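Side-chain contacts in extracellular solute-binding protein family 1 (Pseudothermotoga lettingae, PDB 5CI5), which probably captures sugars outside the cell for an ABC transporter and binds alpha-D-tagatopyranose in a pocket between its lobes: residues T64-L69 and P91-K96; K107-T112 and D314-A319; D210-A215 and P371-Y376; Q384-R389 and E398-I403. One frame throughout, in Å; residues are numbered along the deposited sequence.

How the contacts relate
All four contacts are mainly apolar, with no hydrogen bond passing between the paired segments, but their chemistry varies with place. Contacts 1, 2 and 4 are buried; contact 3 is only partly so, its tyrosine being exposed. Contact 1 joins two helices through aromatic rings, contact 2 sets two tryptophans edge to face, contact 3 lays a tyrosine on prolines and an isoleucine, and contact 4 uses aliphatic groups and selenium where two helices come close. Contacts 1 and 3 touch through T92 and P374, and helix 376-391 begins at the end of contact 3 and carries one side of contact 4. Contacts 2 and 4, their centres about 43 Å apart, flank the chain's centre.

Contact 1 of 4, residues T64-L69 and P91-K96; sequences TYYDKL and PTFAEK
The helical segments 64-69 and 91-95 run almost parallel, their axes 7° apart in direction and 13.2 Å apart at closest approach, and Y66 and L69 reach across to T92 and F93. In this solute-binding fold, helix 62-75 is the connection of a beta-alpha-beta crossover between strands 55-60 and 81-85, and helix 89-95 follows the second strand. Backbones so far apart need long side chains, and the aromatic residues supply them. Y66 has CG anti to its own N (chi1 -179°), which carries the ring toward helix 89-95. There it slides past the ring of F93 in the opposite direction: the planes differ by 16°, but with centroids 5.9 Å apart the two barely overlap, and Y66 CE1 meets F93 CE1 at 3.7 Å. L69 suits the deeper position because its branched end reaches the phenyl ring, CD2 lying 3.6 Å from F93 CE2. F93 also packs on V70 and L73 of helix 62-75, and W89 stands edge-to-face with Y66. Replacing Y66 by an alanine is likely to open a gap beside F93 and the T92 methyl and to leave W89 without its ring partner. T92 gives its two branches separate tasks: OG1 bonds to the carbonyl oxygen of G88, while the methyl CG2 sits 3.7 Å from Y66 OH.

Contact 2 of 4, residues K107-T112 and D314-A319; sequences KNWEGT and DAWKLA
W316 turns an edge of its indole onto a face of W109, a T-shaped pair with planes at 87°. The six-membered ring of W316 and the five-membered ring of W109 have centroids 5.6 Å apart. CZ2 of W316 leads, lying 4.0 Å from W109 CB and equally near CG, so it arrives at the root of the indole. A chi1 of 167° sets W316 CG opposite the backbone N, and the ring leans out from helix 312-322 far enough to get there. This joins the chain just past helix 103-108 to a helix packed on strand 25-30, in the mixed sheet of one of the two alpha/beta lobes typical of solute-binding proteins; W109 also touches L132 in strand 128-138. The opposite face of W109 has the backbone N of G111 over its centre, 3.4 Å above the plane. Glycine suits that place, since a beta carbon would run into W109 CZ2. W316 itself stacks on H105, and its NE1 is hydrogen-bonded to OE2 of E320.

Contact 3 of 4, residues D210-A215 and P371-Y376; sequences DDYSKA and PPIPQY
Y212 points its CB toward segment 371-376, joining the loop between helices 190-202 and 220-234 to the loop that leads into helix 376-391. CG stands anti to the carbonyl carbon (chi1 -46°), which lays the ring over I373 and the prolines. At the base of the ring, CG is 3.9 Å from I373 CG2, and CD2 is slightly closer to the same methyl. That methyl sits over one ring face in a CH-pi contact, 4.1 Å from the centroid and 25° off the normal; across the ring, D210 O lies above the other face. CD1 and CE1 each lie 3.9 Å from P371 CB. Near the tip, CZ approaches P372 CD, and OH comes within 3.6 Å of that same carbon. Prolines offer the tyrosine rigid CH surfaces, and P372 is the centre of an inverse gamma turn. The chain leads here directly from R370, a residue of the sugar pocket. Beside the tyrosine, OD1 of D211 closes an Asx turn by accepting S213 N at 3.0 Å, and also takes S213 OG. Y212 is itself exposed while P371 and I373 are buried, and with no hydrogen bond between the segments, the two loops are matched by shape and CH-pi attraction.

Contact 4 of 4, residues Q384-R389 and E398-I403; sequences QTMVQR and EEAIKI
Two extended torsions bring M386, here selenomethionine, against A400 and I401: CG lies anti to the backbone N (chi1 -179°) and the chain stays straight through the next bond, while the bend at chi3 (68°) only turns the terminal methyl. The helices come close at this level, with CA of M386 and CA of A400 5.2 Å apart. The small methyl of A400 allows this: its CB meets M386 CG at 3.8 Å, and the same CB lies just as near M386 O. CG also comes 3.7 Å from A400 O. Further out, SE runs alongside I401, the two side chains pointing the same way, and is 3.9 Å from I401 CG1. The unbranched chain of methionine, here with selenium in place of sulfur, can follow the branched neighbour. Helices 376-391 and 397-413, joined by a short connection, form a helix-loop-helix pair that packs onto two further helices: M386 and I401 both touch Y196 of helix 190-202 and L226 of helix 220-234.

Contact 1 of 4, residues T64-L69 and P91-K96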
loop_
_atom_site.group_PDB
_atom_site.type_symbol
_atom_site.label_atom_id
_atom_site.label_comp_id
_atom_site.label_asym_id
_atom_site.label_seq_id
_atom_site.Cartn_x
_atom_site.Cartn_y
_atom_site.Cartn_z
ATOM N N THR A 64 -6.583 -9.834 6.206
ATOM C CA THR A 64 -8.005 -10.183 6.340
ATOM C C THR A 64 -8.889 -8.985 6.645
ATOM O O THR A 64 -10.091 -9.150 6.905
ATOM C CB THR A 64 -8.241 -11.247 7.444
ATOM O OG1 THR A 64 -7.808 -10.761 8.714
ATOM C CG2 THR A 64 -7.490 -12.514 7.115
ATOM N N TYR A 65 -8.335 -7.773 6.573
ATOM C CA TYR A 65 -9.093 -6.624 7.048
ATOM C C TYR A 65 -10.256 -6.257 6.106
ATOM O O TYR A 65 -11.337 -5.916 6.585
ATOM C CB TYR A 65 -8.169 -5.421 7.272
ATOM C CG TYR A 65 -8.885 -4.169 7.764
ATOM C CD1 TYR A 65 -9.806 -4.235 8.804
ATOM C CD2 TYR A 65 -8.635 -2.919 7.188
ATOM C CE1 TYR A 65 -10.449 -3.093 9.272
ATOM C CE2 TYR A 65 -9.286 -1.757 7.653
ATOM C CZ TYR A 65 -10.206 -1.864 8.674
ATOM O OH TYR A 65 -10.864 -0.758 9.146
ATOM N N TYR A 66 -10.070 -6.347 4.794
ATOM C CA TYR A 66 -11.148 -5.989 3.865
ATOM C C TYR A 66 -12.395 -6.820 4.146
ATOM O O TYR A 66 -13.494 -6.303 4.267
ATOM C CB TYR A 66 -10.715 -6.191 2.417
ATOM C CG TYR A 66 -11.778 -5.810 1.407
ATOM C CD1 TYR A 66 -12.090 -4.472 1.174
ATOM C CD2 TYR A 66 -12.477 -6.773 0.687
ATOM C CE1 TYR A 66 -13.058 -4.116 0.232
ATOM C CE2 TYR A 66 -13.455 -6.419 -0.246
ATOM C CZ TYR A 66 -13.746 -5.094 -0.463
ATOM O OH TYR A 66 -14.724 -4.767 -1.397
ATOM N N ASP A 67 -12.201 -8.124 4.249
ATOM C CA ASP A 67 -13.329 -9.023 4.453
ATOM C C ASP A 67 -14.036 -8.742 5.776
ATOM O O ASP A 67 -15.263 -8.765 5.830
ATOM C CB ASP A 67 -12.866 -10.472 4.387
ATOM C CG ASP A 67 -12.485 -10.896 2.972
ATOM O OD1 ASP A 67 -12.949 -10.257 1.994
ATOM O OD2 ASP A 67 -11.711 -11.861 2.840
ATOM N N LYS A 68 -13.279 -8.462 6.831
ATOM C CA LYS A 68 -13.898 -8.110 8.110
ATOM C C LYS A 68 -14.663 -6.791 8.044
ATOM O O LYS A 68 -15.762 -6.653 8.617
ATOM C CB LYS A 68 -12.833 -8.043 9.198
ATOM C CG LYS A 68 -12.242 -9.412 9.524
ATOM C CD LYS A 68 -11.140 -9.308 10.581
ATOM C CE LYS A 68 -10.846 -10.667 11.227
ATOM N NZ LYS A 68 -10.381 -11.644 10.232
ATOM N N LEU A 69 -14.079 -5.805 7.371
ATOM C CA LEU A 69 -14.726 -4.502 7.288
ATOM C C LEU A 69 -16.014 -4.593 6.440
ATOM O O LEU A 69 -17.054 -4.074 6.832
ATOM C CB LEU A 69 -13.751 -3.447 6.735
ATOM C CG LEU A 69 -14.303 -2.016 6.645
ATOM C CD1 LEU A 69 -14.892 -1.550 8.001
ATOM C CD2 LEU A 69 -13.213 -1.046 6.147
ATOM N N PRO A 91 -14.517 4.250 -2.897
ATOM C CA PRO A 91 -15.559 4.186 -3.945
ATOM C C PRO A 91 -16.445 2.953 -3.886
ATOM O O PRO A 91 -17.663 3.058 -4.099
ATOM C CB PRO A 91 -14.735 4.208 -5.242
ATOM C CG PRO A 91 -13.518 4.964 -4.864
ATOM C CD PRO A 91 -13.187 4.513 -3.467
ATOM N N THR A 92 -15.863 1.794 -3.573
ATOM C CA THR A 92 -16.638 0.567 -3.452
ATOM C C THR A 92 -17.720 0.720 -2.359
ATOM O O THR A 92 -18.911 0.420 -2.583
ATOM C CB THR A 92 -15.734 -0.617 -3.116
ATOM O OG1 THR A 92 -14.776 -0.775 -4.164
ATOM C CG2 THR A 92 -16.505 -1.899 -2.958
ATOM N N PHE A 93 -17.316 1.186 -1.180
ATOM C CA PHE A 93 -18.277 1.288 -0.074
ATOM C C PHE A 93 -19.277 2.417 -0.289
ATOM O O PHE A 93 -20.456 2.279 0.051
ATOM C CB PHE A 93 -17.569 1.516 1.270
ATOM C CG PHE A 93 -16.552 0.454 1.646
ATOM C CD1 PHE A 93 -16.613 -0.838 1.151
ATOM C CD2 PHE A 93 -15.530 0.782 2.514
ATOM C CE1 PHE A 93 -15.645 -1.777 1.512
ATOM C CE2 PHE A 93 -14.579 -0.146 2.891
ATOM C CZ PHE A 93 -14.654 -1.438 2.388
ATOM N N ALA A 94 -18.814 3.536 -0.859
ATOM C CA ALA A 94 -19.657 4.720 -1.052
ATOM C C ALA A 94 -20.787 4.436 -2.038
ATOM O O ALA A 94 -21.892 4.938 -1.888
ATOM C CB ALA A 94 -18.811 5.908 -1.544
ATOM N N GLU A 95 -20.486 3.623 -3.039
ATOM C CA GLU A 95 -21.442 3.284 -4.089
ATOM C C GLU A 95 -22.647 2.554 -3.510
ATOM O O GLU A 95 -23.771 2.660 -4.026
ATOM C CB GLU A 95 -20.772 2.442 -5.170
ATOM C CG GLU A 95 -21.665 2.207 -6.407
ATOM C CD GLU A 95 -22.638 1.060 -6.272
ATOM O OE1 GLU A 95 -22.342 0.095 -5.545
ATOM O OE2 GLU A 95 -23.741 1.128 -6.883
ATOM N N LYS A 96 -22.424 1.838 -2.412
ATOM C CA LYS A 96 -23.464 1.066 -1.767
ATOM C C LYS A 96 -24.271 1.866 -0.737
ATOM O O LYS A 96 -25.251 1.361 -0.192
ATOM C CB LYS A 96 -22.865 -0.162 -1.072
ATOM C CG LYS A 96 -22.254 -1.145 -2.057
ATOM C CD LYS A 96 -21.666 -2.338 -1.403
ATOM C CE LYS A 96 -21.315 -3.393 -2.452
ATOM N NZ LYS A 96 -22.553 -3.948 -3.093
#

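Contact 2 of 4, residues K107-T112 and D314-A319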
loop_
_atom_site.group_PDB
_atom_site.type_symbol
_atom_site.label_atom_id
_atom_site.label_comp_id
_atom_site.label_asym_id
_atom_site.label_seq_id
_atom_site.Cartn_x
_atom_site.Cartn_y
_atom_site.Cartn_z
ATOM N N LYS A 107 -15.150 20.898 3.878
ATOM C CA LYS A 107 -15.274 22.295 3.497
ATOM C C LYS A 107 -14.988 23.216 4.689
ATOM O O LYS A 107 -14.500 24.323 4.507
ATOM C CB LYS A 107 -16.667 22.573 2.926
ATOM C CG LYS A 107 -16.876 24.003 2.458
ATOM C CD LYS A 107 -17.123 24.064 0.952
ATOM C CE LYS A 107 -16.822 25.447 0.391
ATOM N NZ LYS A 107 -16.124 25.358 -0.926
ATOM N N ASN A 108 -15.292 22.766 5.901
ATOM C CA ASN A 108 -15.114 23.616 7.079
ATOM C C ASN A 108 -13.820 23.328 7.840
ATOM O O ASN A 108 -13.560 23.940 8.866
ATOM C CB ASN A 108 -16.291 23.456 8.040
ATOM C CG ASN A 108 -17.568 24.094 7.511
ATOM O OD1 ASN A 108 -17.538 25.166 6.911
ATOM N ND2 ASN A 108 -18.688 23.418 7.708
ATOM N N TRP A 109 -13.028 22.375 7.365
ATOM C CA TRP A 109 -11.828 21.964 8.101
ATOM C C TRP A 109 -10.571 22.699 7.633
ATOM O O TRP A 109 -10.287 22.713 6.432
ATOM C CB TRP A 109 -11.618 20.452 7.944
ATOM C CG TRP A 109 -10.443 19.924 8.728
ATOM C CD1 TRP A 109 -10.151 20.187 10.037
ATOM C CD2 TRP A 109 -9.426 19.027 8.265
ATOM N NE1 TRP A 109 -9.005 19.522 10.414
ATOM C CE2 TRP A 109 -8.548 18.796 9.347
ATOM C CE3 TRP A 109 -9.168 18.405 7.044
ATOM C CZ2 TRP A 109 -7.431 17.968 9.237
ATOM C CZ3 TRP A 109 -8.062 17.585 6.936
ATOM C CH2 TRP A 109 -7.202 17.382 8.025
ATOM N N GLU A 110 -9.819 23.262 8.594
ATOM C CA GLU A 110 -8.547 23.968 8.324
ATOM C C GLU A 110 -7.610 23.157 7.467
ATOM O O GLU A 110 -6.937 23.685 6.584
ATOM C CB GLU A 110 -7.793 24.309 9.637
ATOM C CG GLU A 110 -7.427 23.088 10.542
ATOM C CD GLU A 110 -6.071 22.378 10.205
ATOM O OE1 GLU A 110 -5.207 22.949 9.503
ATOM O OE2 GLU A 110 -5.875 21.229 10.669
ATOM N N GLY A 111 -7.589 21.856 7.736
ATOM C CA GLY A 111 -6.599 20.965 7.180
ATOM C C GLY A 111 -6.788 20.555 5.729
ATOM O O GLY A 111 -5.864 20.015 5.110
ATOM N N THR A 112 -7.969 20.801 5.172
ATOM C CA THR A 112 -8.317 20.203 3.886
ATOM C C THR A 112 -7.328 20.584 2.782
ATOM O O THR A 112 -6.912 19.730 1.995
ATOM C CB THR A 112 -9.750 20.596 3.514
ATOM O OG1 THR A 112 -10.628 20.081 4.531
ATOM C CG2 THR A 112 -10.167 20.060 2.153
ATOM N N ASP A 314 -19.002 12.756 16.726
ATOM C CA ASP A 314 -17.809 12.453 17.510
ATOM C C ASP A 314 -16.775 11.708 16.663
ATOM O O ASP A 314 -15.571 11.825 16.890
ATOM C CB ASP A 314 -18.138 11.608 18.736
ATOM C CG ASP A 314 -18.826 12.401 19.847
ATOM O OD1 ASP A 314 -18.872 13.631 19.772
ATOM O OD2 ASP A 314 -19.326 11.776 20.799
ATOM N N ALA A 315 -17.244 10.931 15.686
ATOM C CA ALA A 315 -16.323 10.233 14.801
ATOM C C ALA A 315 -15.537 11.242 13.974
ATOM O O ALA A 315 -14.322 11.097 13.788
ATOM C CB ALA A 315 -17.056 9.273 13.889
ATOM N N TRP A 316 -16.220 12.266 13.467
ATOM C CA TRP A 316 -15.511 13.325 12.752
ATOM C C TRP A 316 -14.493 14.006 13.676
ATOM O O TRP A 316 -13.350 14.244 13.259
ATOM C CB TRP A 316 -16.470 14.379 12.149
ATOM C CG TRP A 316 -15.668 15.535 11.747
ATOM C CD1 TRP A 316 -15.534 16.703 12.421
ATOM C CD2 TRP A 316 -14.804 15.615 10.613
ATOM N NE1 TRP A 316 -14.637 17.520 11.781
ATOM C CE2 TRP A 316 -14.176 16.876 10.663
ATOM C CE3 TRP A 316 -14.490 14.745 9.572
ATOM C CZ2 TRP A 316 -13.264 17.289 9.711
ATOM C CZ3 TRP A 316 -13.576 15.168 8.611
ATOM C CH2 TRP A 316 -12.975 16.426 8.697
ATOM N N LYS A 317 -14.873 14.317 14.927
ATOM C CA LYS A 317 -13.933 14.956 15.859
ATOM C C LYS A 317 -12.663 14.135 16.039
ATOM O O LYS A 317 -11.555 14.688 16.039
ATOM C CB LYS A 317 -14.584 15.199 17.240
ATOM C CG LYS A 317 -15.338 16.507 17.309
ATOM C CD LYS A 317 -14.338 17.661 17.388
ATOM C CE LYS A 317 -14.977 19.004 17.114
ATOM N NZ LYS A 317 -13.936 20.048 16.903
ATOM N N LEU A 318 -12.799 12.817 16.150
ATOM C CA LEU A 318 -11.625 11.950 16.213
ATOM C C LEU A 318 -10.796 12.001 14.910
ATOM O O LEU A 318 -9.573 12.087 14.957
ATOM C CB LEU A 318 -12.046 10.504 16.526
ATOM C CG LEU A 318 -10.948 9.438 16.622
ATOM C CD1 LEU A 318 -9.877 9.830 17.619
ATOM C CD2 LEU A 318 -11.581 8.085 17.015
ATOM N N ALA A 319 -11.459 11.952 13.753
ATOM C CA ALA A 319 -10.755 12.028 12.457
ATOM C C ALA A 319 -9.966 13.345 12.345
ATOM O O ALA A 319 -8.804 13.357 11.943
ATOM C CB ALA A 319 -11.741 11.882 11.307
#

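Contact 3 of 4, residues D210-A215 and P371-Y376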
loop_
_atom_site.group_PDB
_atom_site.type_symbol
_atom_site.label_atom_id
_atom_site.label_comp_id
_atom_site.label_asym_id
_atom_site.label_seq_id
_atom_site.Cartn_x
_atom_site.Cartn_y
_atom_site.Cartn_z
ATOM N N ASP A 210 -8.260 4.248 -19.989
ATOM C CA ASP A 210 -8.345 5.512 -19.273
ATOM C C ASP A 210 -9.740 5.827 -18.759
ATOM O O ASP A 210 -9.864 6.480 -17.720
ATOM C CB ASP A 210 -7.864 6.651 -20.169
ATOM C CG ASP A 210 -6.368 6.614 -20.400
ATOM O OD1 ASP A 210 -5.674 5.837 -19.706
ATOM O OD2 ASP A 210 -5.886 7.365 -21.273
ATOM N N ASP A 211 -10.778 5.363 -19.457
ATOM C CA ASP A 211 -12.148 5.606 -19.027
ATOM C C ASP A 211 -12.699 4.461 -18.153
ATOM O O ASP A 211 -13.901 4.411 -17.881
ATOM C CB ASP A 211 -13.077 5.844 -20.245
ATOM C CG ASP A 211 -13.297 4.596 -21.112
ATOM O OD1 ASP A 211 -12.802 3.492 -20.799
ATOM O OD2 ASP A 211 -14.001 4.719 -22.136
ATOM N N TYR A 212 -11.814 3.552 -17.725
ATOM C CA TYR A 212 -12.171 2.419 -16.847
ATOM C C TYR A 212 -13.151 1.406 -17.408
ATOM O O TYR A 212 -13.675 0.590 -16.655
ATOM C CB TYR A 212 -12.787 2.899 -15.542
ATOM C CG TYR A 212 -12.070 4.016 -14.896
ATOM C CD1 TYR A 212 -10.707 3.946 -14.647
ATOM C CD2 TYR A 212 -12.757 5.160 -14.511
ATOM C CE1 TYR A 212 -10.043 4.980 -14.044
ATOM C CE2 TYR A 212 -12.098 6.200 -13.905
ATOM C CZ TYR A 212 -10.741 6.101 -13.675
ATOM O OH TYR A 212 -10.087 7.147 -13.076
ATOM N N SER A 213 -13.433 1.457 -18.700
ATOM C CA SER A 213 -14.476 0.607 -19.254
ATOM C C SER A 213 -14.029 -0.820 -19.554
ATOM O O SER A 213 -14.860 -1.736 -19.646
ATOM C CB SER A 213 -15.031 1.248 -20.531
ATOM O OG SER A 213 -14.095 1.255 -21.583
ATOM N N LYS A 214 -12.714 -1.013 -19.655
ATOM C CA LYS A 214 -12.146 -2.184 -20.283
ATOM C C LYS A 214 -10.776 -2.503 -19.664
ATOM O O LYS A 214 -10.042 -1.595 -19.283
ATOM C CB LYS A 214 -12.012 -1.921 -21.799
ATOM C CG LYS A 214 -11.372 -3.002 -22.640
ATOM C CD LYS A 214 -11.398 -2.621 -24.127
ATOM C CE LYS A 214 -10.421 -3.435 -24.966
ATOM N NZ LYS A 214 -8.992 -3.205 -24.557
ATOM N N ALA A 215 -10.439 -3.782 -19.584
ATOM C CA ALA A 215 -9.079 -4.187 -19.249
ATOM C C ALA A 215 -8.106 -3.754 -20.327
ATOM O O ALA A 215 -8.413 -3.781 -21.525
ATOM C CB ALA A 215 -9.001 -5.687 -19.040
ATOM N N PRO A 371 -7.616 2.075 -10.046
ATOM C CA PRO A 371 -8.792 2.823 -10.512
ATOM C C PRO A 371 -9.835 3.049 -9.406
ATOM O O PRO A 371 -10.213 2.084 -8.730
ATOM C CB PRO A 371 -9.351 1.934 -11.628
ATOM C CG PRO A 371 -8.821 0.599 -11.370
ATOM C CD PRO A 371 -7.498 0.767 -10.689
ATOM N N PRO A 372 -10.279 4.310 -9.221
ATOM C CA PRO A 372 -11.198 4.654 -8.111
ATOM C C PRO A 372 -12.639 4.298 -8.464
ATOM O O PRO A 372 -13.523 5.165 -8.607
ATOM C CB PRO A 372 -10.987 6.169 -7.949
ATOM C CG PRO A 372 -10.684 6.616 -9.330
ATOM C CD PRO A 372 -9.815 5.523 -9.916
ATOM N N ILE A 373 -12.874 2.999 -8.609
ATOM C CA ILE A 373 -14.167 2.484 -9.056
ATOM C C ILE A 373 -14.600 1.346 -8.174
ATOM O O ILE A 373 -13.769 0.633 -7.576
ATOM C CB ILE A 373 -14.109 2.028 -10.547
ATOM C CG1 ILE A 373 -13.179 0.815 -10.701
ATOM C CG2 ILE A 373 -13.676 3.200 -11.426
ATOM C CD1 ILE A 373 -13.069 0.269 -12.126
ATOM N N PRO A 374 -15.916 1.148 -8.074
ATOM C CA PRO A 374 -16.448 0.152 -7.147
ATOM C C PRO A 374 -16.092 -1.269 -7.526
ATOM O O PRO A 374 -16.206 -2.171 -6.698
ATOM C CB PRO A 374 -17.973 0.381 -7.220
ATOM C CG PRO A 374 -18.185 1.589 -8.001
ATOM C CD PRO A 374 -16.983 1.856 -8.814
ATOM N N GLN A 375 -15.677 -1.477 -8.771
ATOM C CA GLN A 375 -15.309 -2.797 -9.243
ATOM C C GLN A 375 -13.880 -3.204 -8.851
ATOM O O GLN A 375 -13.484 -4.353 -9.092
ATOM C CB GLN A 375 -15.419 -2.868 -10.767
ATOM C CG GLN A 375 -16.840 -2.746 -11.276
ATOM C CD GLN A 375 -17.299 -1.330 -11.453
ATOM O OE1 GLN A 375 -16.584 -0.364 -11.184
ATOM N NE2 GLN A 375 -18.534 -1.193 -11.922
ATOM N N TYR A 376 -13.092 -2.278 -8.288
ATOM C CA TYR A 376 -11.660 -2.532 -8.192
ATOM C C TYR A 376 -11.348 -3.805 -7.349
ATOM O O TYR A 376 -10.530 -4.630 -7.750
ATOM C CB TYR A 376 -10.887 -1.324 -7.649
ATOM C CG TYR A 376 -9.448 -1.746 -7.459
ATOM C CD1 TYR A 376 -8.649 -2.024 -8.566
ATOM C CD2 TYR A 376 -8.932 -2.012 -6.203
ATOM C CE1 TYR A 376 -7.368 -2.479 -8.419
ATOM C CE2 TYR A 376 -7.646 -2.479 -6.059
ATOM C CZ TYR A 376 -6.876 -2.717 -7.162
ATOM O OH TYR A 376 -5.614 -3.227 -7.030
#

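Contact 4 of 4, residues Q384-R389 and E398-I403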
loop_
_atom_site.group_PDB
_atom_site.type_symbol
_atom_site.label_atom_id
_atom_site.label_comp_id
_atom_site.label_asym_id
_atom_site.label_seq_id
_atom_site.Cartn_x
_atom_site.Cartn_y
_atom_site.Cartn_z
ATOM N N GLN A 384 -4.600 -11.296 -8.769
ATOM C CA GLN A 384 -4.005 -12.227 -7.812
ATOM C C GLN A 384 -4.056 -13.665 -8.359
ATOM O O GLN A 384 -3.062 -14.400 -8.327
ATOM C CB GLN A 384 -4.729 -12.147 -6.466
ATOM C CG GLN A 384 -4.531 -10.799 -5.759
ATOM C CD GLN A 384 -5.529 -10.568 -4.641
ATOM O OE1 GLN A 384 -6.009 -9.444 -4.429
ATOM N NE2 GLN A 384 -5.895 -11.635 -3.966
ATOM N N THR A 385 -5.230 -14.068 -8.836
ATOM C CA THR A 385 -5.418 -15.415 -9.347
ATOM C C THR A 385 -4.532 -15.680 -10.577
ATOM O O THR A 385 -3.902 -16.723 -10.692
ATOM C CB THR A 385 -6.906 -15.647 -9.674
ATOM O OG1 THR A 385 -7.672 -15.571 -8.461
ATOM C CG2 THR A 385 -7.123 -17.019 -10.348
HETATM N N MSE A 386 -4.462 -14.699 -11.463
HETATM C CA MSE A 386 -3.615 -14.752 -12.646
HETATM C C MSE A 386 -2.171 -15.097 -12.256
HETATM O O MSE A 386 -1.567 -16.070 -12.767
HETATM C CB MSE A 386 -3.684 -13.409 -13.371
HETATM C CG MSE A 386 -2.862 -13.343 -14.616
HETATM SE SE MSE A 386 -2.800 -11.556 -15.312
HETATM C CE MSE A 386 -1.767 -10.727 -13.893
ATOM N N VAL A 387 -1.616 -14.319 -11.327
ATOM C CA VAL A 387 -0.237 -14.523 -10.918
ATOM C C VAL A 387 -0.078 -15.894 -10.272
ATOM O O VAL A 387 0.880 -16.632 -10.584
ATOM C CB VAL A 387 0.216 -13.416 -9.956
ATOM C CG1 VAL A 387 1.590 -13.727 -9.355
ATOM C CG2 VAL A 387 0.240 -12.088 -10.683
ATOM N N GLN A 388 -1.001 -16.252 -9.388
ATOM C CA GLN A 388 -0.871 -17.521 -8.677
ATOM C C GLN A 388 -0.906 -18.711 -9.613
ATOM O O GLN A 388 -0.129 -19.655 -9.437
ATOM C CB GLN A 388 -1.981 -17.723 -7.638
ATOM C CG GLN A 388 -1.802 -17.004 -6.382
ATOM C CD GLN A 388 -2.179 -17.864 -5.164
ATOM O OE1 GLN A 388 -3.098 -18.707 -5.217
ATOM N NE2 GLN A 388 -1.454 -17.668 -4.079
ATOM N N ARG A 389 -1.779 -18.676 -10.611
ATOM C CA ARG A 389 -1.974 -19.828 -11.486
ATOM C C ARG A 389 -0.717 -20.039 -12.322
ATOM O O ARG A 389 -0.363 -21.164 -12.645
ATOM C CB ARG A 389 -3.220 -19.639 -12.358
ATOM C CG ARG A 389 -4.539 -19.720 -11.565
ATOM C CD ARG A 389 -5.292 -21.022 -11.806
ATOM N NE ARG A 389 -6.380 -20.861 -12.755
ATOM C CZ ARG A 389 -6.931 -21.863 -13.432
ATOM N NH1 ARG A 389 -6.495 -23.109 -13.269
ATOM N NH2 ARG A 389 -7.918 -21.617 -14.272
ATOM N N GLU A 398 0.296 -16.685 -21.008
ATOM C CA GLU A 398 -0.643 -16.306 -22.047
ATOM C C GLU A 398 -2.068 -16.733 -21.685
ATOM O O GLU A 398 -3.022 -15.967 -21.842
ATOM C CB GLU A 398 -0.244 -16.920 -23.388
ATOM C CG GLU A 398 0.959 -16.244 -24.065
ATOM C CD GLU A 398 2.303 -16.778 -23.626
ATOM O OE1 GLU A 398 2.404 -17.493 -22.597
ATOM O OE2 GLU A 398 3.281 -16.438 -24.316
ATOM N N GLU A 399 -2.215 -17.973 -21.210
ATOM C CA GLU A 399 -3.535 -18.461 -20.811
ATOM C C GLU A 399 -4.092 -17.655 -19.626
ATOM O O GLU A 399 -5.280 -17.322 -19.573
ATOM C CB GLU A 399 -3.465 -19.947 -20.453
ATOM C CG GLU A 399 -3.144 -20.871 -21.609
ATOM C CD GLU A 399 -2.710 -22.289 -21.177
ATOM O OE1 GLU A 399 -2.267 -22.499 -20.020
ATOM O OE2 GLU A 399 -2.799 -23.208 -22.020
ATOM N N ALA A 400 -3.230 -17.336 -18.673
ATOM C CA ALA A 400 -3.681 -16.703 -17.430
ATOM C C ALA A 400 -4.152 -15.276 -17.687
ATOM O O ALA A 400 -5.155 -14.827 -17.124
ATOM C CB ALA A 400 -2.565 -16.722 -16.402
ATOM N N ILE A 401 -3.391 -14.540 -18.484
ATOM C CA ILE A 401 -3.675 -13.138 -18.741
ATOM C C ILE A 401 -4.938 -12.989 -19.617
ATOM O O ILE A 401 -5.720 -12.062 -19.413
ATOM C CB ILE A 401 -2.422 -12.445 -19.374
ATOM C CG1 ILE A 401 -2.470 -10.921 -19.196
ATOM C CG2 ILE A 401 -2.252 -12.847 -20.834
ATOM C CD1 ILE A 401 -1.131 -10.227 -19.507
ATOM N N LYS A 402 -5.166 -13.926 -20.545
ATOM C CA LYS A 402 -6.416 -13.968 -21.299
ATOM C C LYS A 402 -7.638 -14.077 -20.397
ATOM O O LYS A 402 -8.589 -13.278 -20.527
ATOM C CB LYS A 402 -6.394 -15.135 -22.290
ATOM C CG LYS A 402 -7.718 -15.304 -23.055
ATOM C CD LYS A 402 -7.698 -16.566 -23.899
ATOM C CE LYS A 402 -9.030 -16.808 -24.595
ATOM N NZ LYS A 402 -10.146 -17.178 -23.668
ATOM N N ILE A 403 -7.619 -15.057 -19.495
ATOM C CA ILE A 403 -8.729 -15.300 -18.576
ATOM C C ILE A 403 -8.964 -14.117 -17.652
ATOM O O ILE A 403 -10.098 -13.666 -17.470
ATOM C CB ILE A 403 -8.477 -16.568 -17.752
ATOM C CG1 ILE A 403 -8.621 -17.786 -18.670
ATOM C CG2 ILE A 403 -9.462 -16.650 -16.570
ATOM C CD1 ILE A 403 -8.173 -19.066 -18.045
#